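Local coordinates for uncharacterized protein (PDB 4JZA) that hydrolyses phosphoinositides, probably removing the 3-phosphate of phosphatidylinositol 3-phosphate, and is thought to act on lipid metabolism at the interface between Legionella and its host, at residues S594-L599 and E628-E633; S742-S745 and I751-E754; E140-L145 and V335-S340; N464-N469 and Y475-Y480; D97-L102 and A651-V656. One frame throughout, in Å; residues are numbered along the deposited sequence.

Overall arrangement
Contacts 1, 3, 4 and 5 lie in the main body of the chain, whereas contact 2 lies apart, in the C-terminal phosphoinositide phosphatase domain, its centre about 36 Å from that of contact 5 and about 67 Å from that of contact 4. Contacts 3 and 4 share the nine-stranded mixed sheet, through strands 144-150 and 462-465, with nearest atoms about 17 Å apart. Contact 5 closes the longest span (549 residues), joining helix 95-116 to the end of helix 643-652; contacts 3, 4 and 1 follow in that order within it. Helix 628-637 of contact 1 directly precedes helix 643-652. Contacts 3 and 5 join parts far apart in sequence, whereas 1, 2 and 4 are more local.

Contact 1. Residues S594-L599 and E628-E633; sequences SLVADL and EDIAAE
Two helices pack side against side here, helix 587-602 offering Val596 and Ala597 to Ile630 and Glu633 on the first turns of helix 628-637. The backbones come closest at Ala597 and Ile630, with 6.3 Å between the CA atom of Ala597 and the CA atom of Ile630; the single-carbon side chain of Ala597 is compatible with so near an approach. The apolar part rests on branched ends. Val596 CG1, held anti to its backbone N (chi1 176°), projects toward the second helix and meets Ile630 CG2 at 3.5 Å, with Ile630 CD1 at 4.1 Å from Val596 CG1. The other valine branch also takes part, Val596 CG2 lying 4.2 Å from Ile630 CD1. The two side chains cross at about a right angle, and both CG2 and CD1 of Ile630 touch the valine. One turn further along, Glu633 contributes its aliphatic stem: CG lies 4.0 Å from Ala597 CB. The chain then bends at chi2 (65°), and its carboxylate forms a salt bridge with Arg637 through OE2. Arg637 also bridges to Asp598 and bonds the carbonyl O of Ser594, linking the second helix back to the first, while Val596 touches Ala566 of helix 556-574 as well. With no hydrogen bond between the two segments themselves, the methyl and methylene contacts would contribute mainly dispersion and the exclusion of water, while the charged groups find their partners in arginines beside them.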
# COMPACT_ATOMS: atom_id res chain seq x y z
N SER A 594 -11.68 1.27 -32.90
CA SER A 594 -10.34 0.86 -33.27
C SER A 594 -9.25 1.66 -32.53
O SER A 594 -8.25 1.10 -32.06
CB SER A 594 -10.14 0.98 -34.77
OG SER A 594 -9.04 0.18 -35.16
N LEU A 595 -9.46 2.97 -32.44
CA LEU A 595 -8.56 3.86 -31.73
C LEU A 595 -8.54 3.53 -30.26
O LEU A 595 -7.45 3.39 -29.71
CB LEU A 595 -8.94 5.32 -31.92
CG LEU A 595 -8.66 5.83 -33.33
CD1 LEU A 595 -9.52 7.05 -33.64
CD2 LEU A 595 -7.17 6.11 -33.54
N VAL A 596 -9.71 3.38 -29.63
CA VAL A 596 -9.72 3.01 -28.22
C VAL A 596 -8.99 1.72 -27.97
O VAL A 596 -8.13 1.63 -27.06
CB VAL A 596 -11.12 2.82 -27.65
CG1 VAL A 596 -11.01 2.33 -26.22
CG2 VAL A 596 -11.83 4.15 -27.63
N ALA A 597 -9.33 0.71 -28.75
CA ALA A 597 -8.72 -0.59 -28.59
C ALA A 597 -7.20 -0.47 -28.78
O ALA A 597 -6.42 -1.01 -28.01
CB ALA A 597 -9.33 -1.61 -29.56
N ASP A 598 -6.77 0.30 -29.77
CA ASP A 598 -5.32 0.49 -29.99
C ASP A 598 -4.60 1.09 -28.81
O ASP A 598 -3.49 0.65 -28.46
CB ASP A 598 -5.05 1.41 -31.19
CG ASP A 598 -5.16 0.70 -32.51
OD1 ASP A 598 -5.22 -0.54 -32.51
OD2 ASP A 598 -5.19 1.39 -33.54
N LEU A 599 -5.23 2.11 -28.22
CA LEU A 599 -4.64 2.81 -27.10
C LEU A 599 -4.59 1.90 -25.89
O LEU A 599 -3.56 1.77 -25.27
CB LEU A 599 -5.38 4.11 -26.80
CG LEU A 599 -5.16 5.23 -27.85
CD1 LEU A 599 -5.94 6.45 -27.45
CD2 LEU A 599 -3.72 5.66 -28.01
N GLU A 628 -19.57 -2.46 -24.36
CA GLU A 628 -19.46 -3.81 -24.87
C GLU A 628 -18.63 -3.94 -26.15
O GLU A 628 -17.83 -4.86 -26.28
CB GLU A 628 -20.84 -4.50 -25.00
CG GLU A 628 -21.14 -5.46 -23.85
CD GLU A 628 -20.03 -6.51 -23.70
OE1 GLU A 628 -19.85 -7.29 -24.68
OE2 GLU A 628 -19.30 -6.52 -22.63
N ASP A 629 -18.81 -3.04 -27.11
CA ASP A 629 -18.13 -3.22 -28.41
C ASP A 629 -16.62 -3.01 -28.36
O ASP A 629 -15.88 -3.68 -29.09
CB ASP A 629 -18.76 -2.40 -29.54
CG ASP A 629 -18.98 -0.91 -29.20
OD1 ASP A 629 -18.71 -0.57 -28.03
OD2 ASP A 629 -19.45 -0.11 -30.10
N ILE A 630 -16.16 -2.15 -27.46
CA ILE A 630 -14.71 -1.97 -27.24
C ILE A 630 -14.08 -3.16 -26.52
O ILE A 630 -13.04 -3.69 -26.90
CB ILE A 630 -14.45 -0.71 -26.40
CG1 ILE A 630 -14.91 0.54 -27.18
CG2 ILE A 630 -12.97 -0.59 -26.07
CD1 ILE A 630 -15.03 1.80 -26.35
N ALA A 631 -14.75 -3.60 -25.48
CA ALA A 631 -14.29 -4.75 -24.75
C ALA A 631 -14.22 -5.94 -25.71
O ALA A 631 -13.22 -6.64 -25.76
CB ALA A 631 -15.21 -5.04 -23.56
N ALA A 632 -15.27 -6.13 -26.48
CA ALA A 632 -15.32 -7.25 -27.44
C ALA A 632 -14.25 -7.20 -28.52
O ALA A 632 -13.67 -8.19 -28.88
CB ALA A 632 -16.70 -7.34 -28.09
N GLU A 633 -13.99 -6.02 -29.03
CA GLU A 633 -12.93 -5.87 -29.99
C GLU A 633 -11.56 -6.21 -29.40
O GLU A 633 -10.75 -6.88 -30.04
CB GLU A 633 -12.93 -4.42 -30.53
CG GLU A 633 -11.82 -4.09 -31.53
CD GLU A 633 -11.94 -4.87 -32.83
OE1 GLU A 633 -12.93 -5.60 -33.02
OE2 GLU A 633 -11.03 -4.74 -33.68

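Contact 2. Residues S742-S745 and I751-E754; sequences SPSS and IRIE
The guanidinium of Arg752 is the flat group of this contact, and Ser744 CB covers one of its faces, 3.3 Å above the plane and over its centre. At the edge lies the carbonyl of Ser742, whose O accepts a hydrogen bond from Arg752 NH1 at 3.1 Å. The bond is nearly straight at the hydrogen (169°), and the oxygen lies only 7° out of the guanidinium plane. Seen from the acceptor it is less regular, because NH1 stands above the carbonyl plane by 50°. Arg752 bends at chi2 and then runs extended through chi3, which carries its head from the helix to the loop. Along the bent stem, Ser744 OG passes 3.5 Å from Arg752 CG, but the polar partner of this hydroxyl is Asn749 OD1. The arginine has a further, long and weak, ion pair with Asp748. One face contact and one edge bond together probably limit how the guanidinium can tilt. Within the C-terminal phosphoinositide phosphatase domain, the contact joins the loop after helix 731-740 to helix 748-761; Ser744 and Arg752 both also touch Tyr695 of helix 676-702.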
# COMPACT_ATOMS: atom_id res chain seq x y z
N SER A 742 17.73 -44.78 8.18
CA SER A 742 18.45 -44.64 6.89
C SER A 742 19.84 -44.06 7.14
O SER A 742 20.01 -43.29 8.06
CB SER A 742 17.71 -43.69 5.93
OG SER A 742 16.66 -44.33 5.25
N PRO A 743 20.85 -44.43 6.32
CA PRO A 743 22.13 -43.69 6.48
C PRO A 743 22.09 -42.37 5.68
O PRO A 743 21.37 -42.28 4.67
CB PRO A 743 23.19 -44.68 5.93
CG PRO A 743 22.44 -45.88 5.42
CD PRO A 743 20.97 -45.53 5.35
N SER A 744 22.81 -41.36 6.15
CA SER A 744 22.78 -40.00 5.55
C SER A 744 24.13 -39.30 5.71
O SER A 744 24.79 -39.44 6.74
CB SER A 744 21.66 -39.12 6.17
OG SER A 744 22.04 -38.35 7.31
N SER A 745 24.51 -38.52 4.70
CA SER A 745 25.77 -37.79 4.76
C SER A 745 25.65 -36.38 4.18
O SER A 745 24.88 -36.15 3.25
CB SER A 745 26.88 -38.58 4.05
OG SER A 745 26.33 -39.50 3.12
N ILE A 751 18.82 -31.67 6.66
CA ILE A 751 17.39 -32.02 6.68
C ILE A 751 17.09 -32.90 7.88
O ILE A 751 16.08 -32.76 8.56
CB ILE A 751 16.84 -32.75 5.39
CG1 ILE A 751 17.80 -32.75 4.17
CG2 ILE A 751 15.49 -32.16 4.98
CD1 ILE A 751 17.48 -31.77 3.05
N ARG A 752 17.97 -33.85 8.15
CA ARG A 752 17.81 -34.72 9.33
C ARG A 752 17.72 -33.86 10.61
O ARG A 752 16.84 -34.11 11.44
CB ARG A 752 18.96 -35.72 9.45
CG ARG A 752 19.10 -36.72 8.30
CD ARG A 752 17.95 -37.71 8.29
NE ARG A 752 17.98 -38.62 7.14
CZ ARG A 752 18.52 -39.83 7.12
NH1 ARG A 752 19.12 -40.32 8.21
NH2 ARG A 752 18.49 -40.57 6.01
N ILE A 753 18.58 -32.84 10.74
CA ILE A 753 18.57 -31.99 11.92
C ILE A 753 17.30 -31.15 11.93
O ILE A 753 16.72 -30.95 12.98
CB ILE A 753 19.90 -31.18 12.12
CG1 ILE A 753 20.81 -31.80 13.16
CG2 ILE A 753 19.68 -29.84 12.79
CD1 ILE A 753 21.25 -33.21 12.88
N GLU A 754 16.86 -30.66 10.77
CA GLU A 754 15.58 -29.94 10.64
C GLU A 754 14.48 -30.81 11.25
O GLU A 754 13.69 -30.37 12.10
CB GLU A 754 15.24 -29.63 9.15
CG GLU A 754 13.87 -29.00 8.90
CD GLU A 754 13.53 -28.74 7.43
OE1 GLU A 754 12.32 -28.78 7.07
OE2 GLU A 754 14.43 -28.46 6.62

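Contact 3. Residues E140-L145 and V335-S340; sequences EGRYDL and VSFLSS
Arg142 and Phe337 form the close-packed part of this contact, while the looser side is that of Ser336, partly exposed, which meets the buried Gly141 through one atom. Arg142 CB sits over the face of the Phe337 ring as a CH-pi contact, 3.8 Å from the ring centroid and 19° off the normal. Its extended chain, with CG anti to the backbone N (chi1 -168°), runs on across the same face, CD lying 3.7 Å from Phe337 CE1, before NH1 passes beyond the rim, 3.5 Å from that CE1. The guanidinium is tilted 38° from the ring plane yet still has Phe337 CZ over one of its faces. The opposite ring face has Ser339 N, 3.8 Å above its plane. Ser336 OG approaches Gly141 CA at 3.5 Å, and Gly141 C, oblique to the ring, lies 3.9 Å from Phe337 CD2. Gly141, with positive phi, is where the chain leaves helix 122-140 before entering strand 144-150. The Arg142 guanidinium bonds Asn350 OD1 through NH1, Gln611 OE1 through NE and His608 O through NH2. One side chain thus serves two chemistries: methylenes against the phenyl, and a buried cationic head satisfied by three neutral oxygens that probably also fix its rotation.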
# COMPACT_ATOMS: atom_id res chain seq x y z
N GLU A 140 13.05 5.29 -4.33
CA GLU A 140 13.68 5.00 -5.59
C GLU A 140 13.30 6.05 -6.63
O GLU A 140 14.05 6.27 -7.56
CB GLU A 140 13.18 3.64 -6.09
CG GLU A 140 14.23 2.70 -6.68
CD GLU A 140 13.63 1.36 -7.18
OE1 GLU A 140 12.61 1.36 -7.92
OE2 GLU A 140 14.16 0.27 -6.83
N GLY A 141 12.15 6.71 -6.48
CA GLY A 141 11.68 7.64 -7.51
C GLY A 141 10.93 6.96 -8.66
O GLY A 141 10.83 5.75 -8.70
N ARG A 142 10.44 7.74 -9.62
CA ARG A 142 9.67 7.20 -10.74
C ARG A 142 10.18 7.71 -12.08
O ARG A 142 10.44 8.91 -12.23
CB ARG A 142 8.19 7.63 -10.61
CG ARG A 142 7.21 6.92 -11.55
CD ARG A 142 5.83 7.57 -11.48
NE ARG A 142 4.73 6.72 -11.97
CZ ARG A 142 3.44 6.91 -11.66
NH1 ARG A 142 3.03 7.91 -10.90
NH2 ARG A 142 2.52 6.06 -12.10
N TYR A 143 10.30 6.79 -13.05
CA TYR A 143 10.58 7.10 -14.44
C TYR A 143 9.35 7.65 -15.12
O TYR A 143 8.29 7.10 -14.95
CB TYR A 143 10.92 5.83 -15.22
CG TYR A 143 12.31 5.34 -15.06
CD1 TYR A 143 13.31 5.77 -15.93
CD2 TYR A 143 12.63 4.39 -14.09
CE1 TYR A 143 14.60 5.32 -15.81
CE2 TYR A 143 13.92 3.92 -13.97
CZ TYR A 143 14.89 4.40 -14.82
OH TYR A 143 16.16 3.96 -14.70
N ASP A 144 9.50 8.72 -15.92
CA ASP A 144 8.44 9.14 -16.85
C ASP A 144 8.33 8.11 -17.95
O ASP A 144 9.27 7.40 -18.33
CB ASP A 144 8.72 10.48 -17.55
CG ASP A 144 8.97 11.64 -16.60
OD1 ASP A 144 8.62 11.59 -15.42
OD2 ASP A 144 9.53 12.64 -17.07
N LEU A 145 7.13 8.10 -18.51
CA LEU A 145 6.71 7.04 -19.40
C LEU A 145 6.15 7.62 -20.65
O LEU A 145 5.25 8.47 -20.57
CB LEU A 145 5.63 6.24 -18.72
CG LEU A 145 5.53 4.83 -19.23
CD1 LEU A 145 6.73 4.02 -18.80
CD2 LEU A 145 4.29 4.25 -18.59
N VAL A 335 11.07 12.02 -1.15
CA VAL A 335 9.64 12.03 -1.38
C VAL A 335 9.29 12.51 -2.79
O VAL A 335 8.34 13.29 -2.98
CB VAL A 335 8.90 12.87 -0.32
CG1 VAL A 335 8.94 12.16 1.05
CG2 VAL A 335 9.50 14.23 -0.23
N SER A 336 10.04 12.01 -3.79
CA SER A 336 9.88 12.50 -5.13
C SER A 336 8.65 11.97 -5.83
O SER A 336 8.26 12.51 -6.87
CB SER A 336 11.11 12.21 -5.97
OG SER A 336 11.19 10.86 -6.33
N PHE A 337 8.03 10.94 -5.26
CA PHE A 337 6.97 10.15 -5.89
C PHE A 337 6.37 9.26 -4.83
O PHE A 337 7.09 8.69 -4.06
CB PHE A 337 7.58 9.25 -6.95
CG PHE A 337 6.77 8.01 -7.24
CD1 PHE A 337 5.45 8.10 -7.64
CD2 PHE A 337 7.35 6.73 -7.15
CE1 PHE A 337 4.71 6.98 -7.97
CE2 PHE A 337 6.61 5.60 -7.48
CZ PHE A 337 5.29 5.73 -7.89
N LEU A 338 5.06 9.13 -4.82
CA LEU A 338 4.37 8.25 -3.88
C LEU A 338 3.48 7.28 -4.67
O LEU A 338 2.68 7.69 -5.47
CB LEU A 338 3.49 9.08 -2.93
CG LEU A 338 4.19 9.52 -1.66
CD1 LEU A 338 5.14 10.64 -1.93
CD2 LEU A 338 3.18 9.95 -0.61
N SER A 339 3.63 6.00 -4.41
CA SER A 339 2.71 5.01 -4.89
C SER A 339 1.25 5.34 -4.52
O SER A 339 0.96 5.86 -3.46
CB SER A 339 3.08 3.68 -4.23
OG SER A 339 2.00 2.74 -4.27
N SER A 340 0.35 4.97 -5.42
CA SER A 340 -1.08 5.09 -5.24
C SER A 340 -1.59 4.49 -3.93
O SER A 340 -2.64 4.89 -3.40
CB SER A 340 -1.80 4.45 -6.45
OG SER A 340 -1.89 3.03 -6.32

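Contact 4. Residues N464-N469 and Y475-Y480; sequences NNHPYN and YYTQAY
Asn469 and Tyr475 make the innermost contact, an antiparallel hydrogen-bonded pair with backbone bonds in both directions. Asn469 N donates to Tyr475 O at 3.0 Å (161°), and Tyr475 N returns a bond to Asn469 O at 2.6 Å. Beyond this bridge the two chains are joined by weaker CA-H...O contacts, Tyr468 CA lying 3.2 Å from Tyr475 O and Tyr476 CA 3.5 Å from Pro467 O. A side-chain bond then takes over: His466 ND1 donates to Thr477 OG1 at 3.0 Å, with an angle of 169° at the hydrogen. The hydroxyl oxygen is only 2° out of the imidazole plane, so it meets the ring at its edge. A second shell holds both partners, since Thr477 OG1 is also bonded to Glu528 and His466 NE2 to Glu535, both on helix 524-542. The Tyr468 ring stacks on Trp624. His466 O takes a weak bond from Arg556, the last residue of a CX5R sequence consistent with a phosphatase P-loop. The contact is the base of a beta hairpin of strands 469-470 and 474-475, which follows edge strand 462-465 of the main sheet and lies against helix 524-542.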
# COMPACT_ATOMS: atom_id res chain seq x y z
N ASN A 464 -16.88 17.93 -10.78
CA ASN A 464 -17.77 16.97 -11.40
C ASN A 464 -17.38 15.60 -10.96
O ASN A 464 -16.23 15.27 -10.97
CB ASN A 464 -17.74 17.10 -12.91
CG ASN A 464 -18.17 18.49 -13.38
OD1 ASN A 464 -17.44 19.48 -13.24
ND2 ASN A 464 -19.38 18.58 -13.91
N ASN A 465 -18.35 14.83 -10.50
CA ASN A 465 -18.16 13.44 -10.13
C ASN A 465 -19.02 12.50 -10.97
O ASN A 465 -20.20 12.77 -11.14
CB ASN A 465 -18.54 13.21 -8.68
CG ASN A 465 -18.25 11.81 -8.27
OD1 ASN A 465 -19.15 11.02 -8.00
ND2 ASN A 465 -16.99 11.46 -8.31
N HIS A 466 -18.44 11.40 -11.44
CA HIS A 466 -19.13 10.45 -12.29
C HIS A 466 -19.13 9.08 -11.72
O HIS A 466 -18.17 8.32 -11.86
CB HIS A 466 -18.53 10.43 -13.67
CG HIS A 466 -18.64 11.75 -14.34
ND1 HIS A 466 -19.86 12.28 -14.70
CD2 HIS A 466 -17.71 12.67 -14.65
CE1 HIS A 466 -19.65 13.46 -15.24
NE2 HIS A 466 -18.36 13.72 -15.23
N PRO A 467 -20.23 8.77 -11.04
CA PRO A 467 -20.32 7.48 -10.43
C PRO A 467 -20.68 6.53 -11.52
O PRO A 467 -21.22 6.96 -12.51
CB PRO A 467 -21.46 7.66 -9.42
CG PRO A 467 -22.29 8.76 -9.95
CD PRO A 467 -21.34 9.66 -10.67
N TYR A 468 -20.34 5.27 -11.35
CA TYR A 468 -20.79 4.21 -12.25
C TYR A 468 -20.63 2.88 -11.46
O TYR A 468 -19.57 2.25 -11.44
CB TYR A 468 -20.05 4.20 -13.61
CG TYR A 468 -20.63 3.17 -14.54
CD1 TYR A 468 -21.97 3.23 -14.88
CD2 TYR A 468 -19.88 2.12 -15.04
CE1 TYR A 468 -22.55 2.28 -15.70
CE2 TYR A 468 -20.45 1.15 -15.87
CZ TYR A 468 -21.78 1.24 -16.19
OH TYR A 468 -22.41 0.35 -16.99
N ASN A 469 -21.70 2.50 -10.77
CA ASN A 469 -21.66 1.40 -9.82
C ASN A 469 -23.01 0.64 -9.75
O ASN A 469 -24.07 1.17 -10.11
CB ASN A 469 -21.26 1.97 -8.46
CG ASN A 469 -20.90 0.88 -7.46
OD1 ASN A 469 -20.29 -0.16 -7.82
ND2 ASN A 469 -21.31 1.08 -6.19
N TYR A 475 -26.02 2.88 -10.40
CA TYR A 475 -25.73 4.28 -10.00
C TYR A 475 -24.90 4.92 -11.10
O TYR A 475 -23.91 4.33 -11.55
CB TYR A 475 -24.91 4.34 -8.72
CG TYR A 475 -25.66 3.93 -7.48
CD1 TYR A 475 -25.78 2.58 -7.13
CD2 TYR A 475 -26.21 4.90 -6.63
CE1 TYR A 475 -26.46 2.21 -5.99
CE2 TYR A 475 -26.89 4.52 -5.48
CZ TYR A 475 -27.02 3.18 -5.17
OH TYR A 475 -27.70 2.81 -4.02
N TYR A 476 -25.32 6.10 -11.56
CA TYR A 476 -24.69 6.77 -12.69
C TYR A 476 -24.96 8.26 -12.63
O TYR A 476 -25.70 8.72 -11.77
CB TYR A 476 -25.22 6.21 -14.01
CG TYR A 476 -26.72 6.30 -14.14
CD1 TYR A 476 -27.54 5.38 -13.52
CD2 TYR A 476 -27.30 7.30 -14.89
CE1 TYR A 476 -28.90 5.46 -13.64
CE2 TYR A 476 -28.67 7.38 -15.02
CZ TYR A 476 -29.46 6.46 -14.39
OH TYR A 476 -30.82 6.54 -14.51
N THR A 477 -24.33 9.04 -13.50
CA THR A 477 -24.61 10.46 -13.53
C THR A 477 -26.02 10.71 -14.04
O THR A 477 -26.39 10.27 -15.11
CB THR A 477 -23.63 11.21 -14.44
OG1 THR A 477 -22.32 10.66 -14.29
CG2 THR A 477 -23.59 12.67 -14.08
N GLN A 478 -26.79 11.46 -13.27
CA GLN A 478 -28.16 11.78 -13.63
C GLN A 478 -28.19 12.83 -14.72
O GLN A 478 -27.26 13.61 -14.87
CB GLN A 478 -28.94 12.25 -12.41
CG GLN A 478 -29.03 11.22 -11.29
CD GLN A 478 -29.76 9.96 -11.70
OE1 GLN A 478 -30.98 9.95 -11.80
NE2 GLN A 478 -29.02 8.89 -11.94
N ALA A 479 -29.28 12.85 -15.49
CA ALA A 479 -29.45 13.84 -16.53
C ALA A 479 -29.50 15.23 -15.92
O ALA A 479 -29.00 16.19 -16.49
CB ALA A 479 -30.72 13.56 -17.31
N TYR A 480 -30.10 15.31 -14.74
CA TYR A 480 -30.42 16.55 -14.08
C TYR A 480 -29.35 17.00 -13.09
O TYR A 480 -29.59 17.87 -12.25
CB TYR A 480 -31.77 16.42 -13.36
CG TYR A 480 -31.76 15.43 -12.23
CD1 TYR A 480 -31.41 15.82 -10.94
CD2 TYR A 480 -32.08 14.10 -12.44
CE1 TYR A 480 -31.40 14.92 -9.90
CE2 TYR A 480 -32.07 13.19 -11.40
CZ TYR A 480 -31.72 13.60 -10.13
OH TYR A 480 -31.70 12.70 -9.09

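Contact 5. Residues D97-L102 and A651-V656; sequences DLHKEL and ATDNEV
Asp653 OD1 is gripped by two groups: the imidazole of His99 and the guanidinium of Arg649, which forms a salt bridge to it. His99 NE2 donates to OD1 of Asp653 at 2.7 Å with an angle of 161° at the hydrogen. The donor meets OD1 on its syn side, 15° out of the carboxylate plane, and the oxygen in turn lies close to the plane of the ring, at its edge. Ring and carboxylate are turned moderately against each other rather than coplanar. His99 reaches across because CG is anti to its backbone N (chi1 -159°), which swings the ring from a helix flank toward the aspartate. The other carboxylate oxygen, Asp653 OD2, rests 3.7 Å from Leu102 CD2, so an apolar branch one turn along helix 95-116 borders the polar bond. Asp653 follows helix 643-652 and belongs to a type I beta turn running from Thr652 to Glu655; the contact therefore pins a helix exit to a helix far earlier in the chain. On the far side of the imidazole, ND1 is bonded to Glu103 OE2, placing the buried ring between two carboxylates, a setting that would tend to stabilise its protonated form. The backbone O of Asp653 accepts from Arg48 of helix 41-62, whose Phe45 packs on Leu102.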
# COMPACT_ATOMS: atom_id res chain seq x y z
N ASP A 97 -0.63 -20.38 -13.83
CA ASP A 97 0.49 -21.10 -13.20
C ASP A 97 1.33 -20.07 -12.51
O ASP A 97 1.74 -20.27 -11.40
CB ASP A 97 1.40 -21.84 -14.23
CG ASP A 97 0.62 -22.78 -15.20
OD1 ASP A 97 -0.08 -23.68 -14.74
OD2 ASP A 97 0.72 -22.60 -16.43
N LEU A 98 1.60 -18.97 -13.20
CA LEU A 98 2.43 -17.91 -12.67
C LEU A 98 1.75 -17.19 -11.48
O LEU A 98 2.43 -16.72 -10.56
CB LEU A 98 2.77 -16.89 -13.74
CG LEU A 98 3.50 -17.32 -15.03
CD1 LEU A 98 3.62 -16.15 -15.98
CD2 LEU A 98 4.88 -17.89 -14.79
N HIS A 99 0.43 -17.11 -11.46
CA HIS A 99 -0.21 -16.47 -10.33
C HIS A 99 -0.03 -17.36 -9.12
O HIS A 99 0.09 -16.88 -7.99
CB HIS A 99 -1.69 -16.09 -10.55
CG HIS A 99 -2.14 -15.03 -9.61
ND1 HIS A 99 -2.58 -15.31 -8.33
CD2 HIS A 99 -2.07 -13.68 -9.69
CE1 HIS A 99 -2.79 -14.18 -7.67
NE2 HIS A 99 -2.50 -13.18 -8.48
N LYS A 100 0.07 -18.66 -9.35
CA LYS A 100 0.16 -19.58 -8.24
C LYS A 100 1.55 -19.50 -7.68
O LYS A 100 1.70 -19.29 -6.48
CB LYS A 100 -0.23 -21.00 -8.63
CG LYS A 100 -0.48 -21.87 -7.41
CD LYS A 100 -1.18 -23.18 -7.73
CE LYS A 100 -1.62 -23.90 -6.45
NZ LYS A 100 -2.60 -25.00 -6.72
N GLU A 101 2.57 -19.60 -8.51
CA GLU A 101 3.94 -19.32 -8.07
C GLU A 101 4.08 -17.98 -7.30
O GLU A 101 4.72 -17.90 -6.25
CB GLU A 101 4.89 -19.34 -9.27
CG GLU A 101 5.17 -20.73 -9.81
CD GLU A 101 5.55 -21.69 -8.69
OE1 GLU A 101 6.45 -21.36 -7.86
OE2 GLU A 101 4.89 -22.75 -8.61
N LEU A 102 3.48 -16.92 -7.80
CA LEU A 102 3.48 -15.69 -7.04
C LEU A 102 2.85 -15.86 -5.71
O LEU A 102 3.37 -15.34 -4.74
CB LEU A 102 2.78 -14.55 -7.78
CG LEU A 102 2.52 -13.23 -7.02
CD1 LEU A 102 3.82 -12.62 -6.52
CD2 LEU A 102 1.81 -12.22 -7.89
N ALA A 651 -3.96 -5.98 -11.97
CA ALA A 651 -4.18 -4.78 -11.17
C ALA A 651 -4.35 -5.16 -9.71
O ALA A 651 -3.79 -4.53 -8.83
CB ALA A 651 -5.42 -4.07 -11.64
N THR A 652 -5.15 -6.19 -9.45
CA THR A 652 -5.51 -6.53 -8.09
C THR A 652 -4.28 -6.91 -7.24
O THR A 652 -4.32 -6.73 -6.00
CB THR A 652 -6.55 -7.64 -8.10
OG1 THR A 652 -7.76 -7.15 -8.67
CG2 THR A 652 -6.82 -8.10 -6.71
N ASP A 653 -3.24 -7.41 -7.92
CA ASP A 653 -1.94 -7.80 -7.33
C ASP A 653 -1.13 -6.66 -6.72
O ASP A 653 -0.03 -6.90 -6.24
CB ASP A 653 -1.00 -8.42 -8.41
CG ASP A 653 -1.38 -9.87 -8.84
OD1 ASP A 653 -2.29 -10.52 -8.23
OD2 ASP A 653 -0.74 -10.34 -9.84
N ASN A 654 -1.62 -5.42 -6.74
CA ASN A 654 -0.84 -4.33 -6.25
C ASN A 654 -0.83 -4.35 -4.74
O ASN A 654 0.17 -3.97 -4.14
CB ASN A 654 -1.38 -3.02 -6.72
CG ASN A 654 -2.73 -2.74 -6.16
OD1 ASN A 654 -3.58 -3.60 -6.14
ND2 ASN A 654 -2.95 -1.55 -5.72
N GLU A 655 -1.93 -4.77 -4.14
CA GLU A 655 -2.05 -4.89 -2.65
C GLU A 655 -1.60 -6.36 -2.27
O GLU A 655 -2.12 -7.33 -2.83
CB GLU A 655 -3.49 -4.55 -2.19
CG GLU A 655 -3.87 -3.08 -1.94
CD GLU A 655 -3.41 -2.58 -0.54
OE1 GLU A 655 -3.85 -1.55 -0.04
OE2 GLU A 655 -2.57 -3.19 0.13
N VAL A 656 -0.60 -6.53 -1.39
CA VAL A 656 -0.14 -7.88 -1.01
C VAL A 656 -1.30 -8.75 -0.52
O VAL A 656 -1.41 -9.93 -0.88
CB VAL A 656 0.97 -7.82 0.03
CG1 VAL A 656 1.47 -9.18 0.43
CG2 VAL A 656 2.15 -7.10 -0.52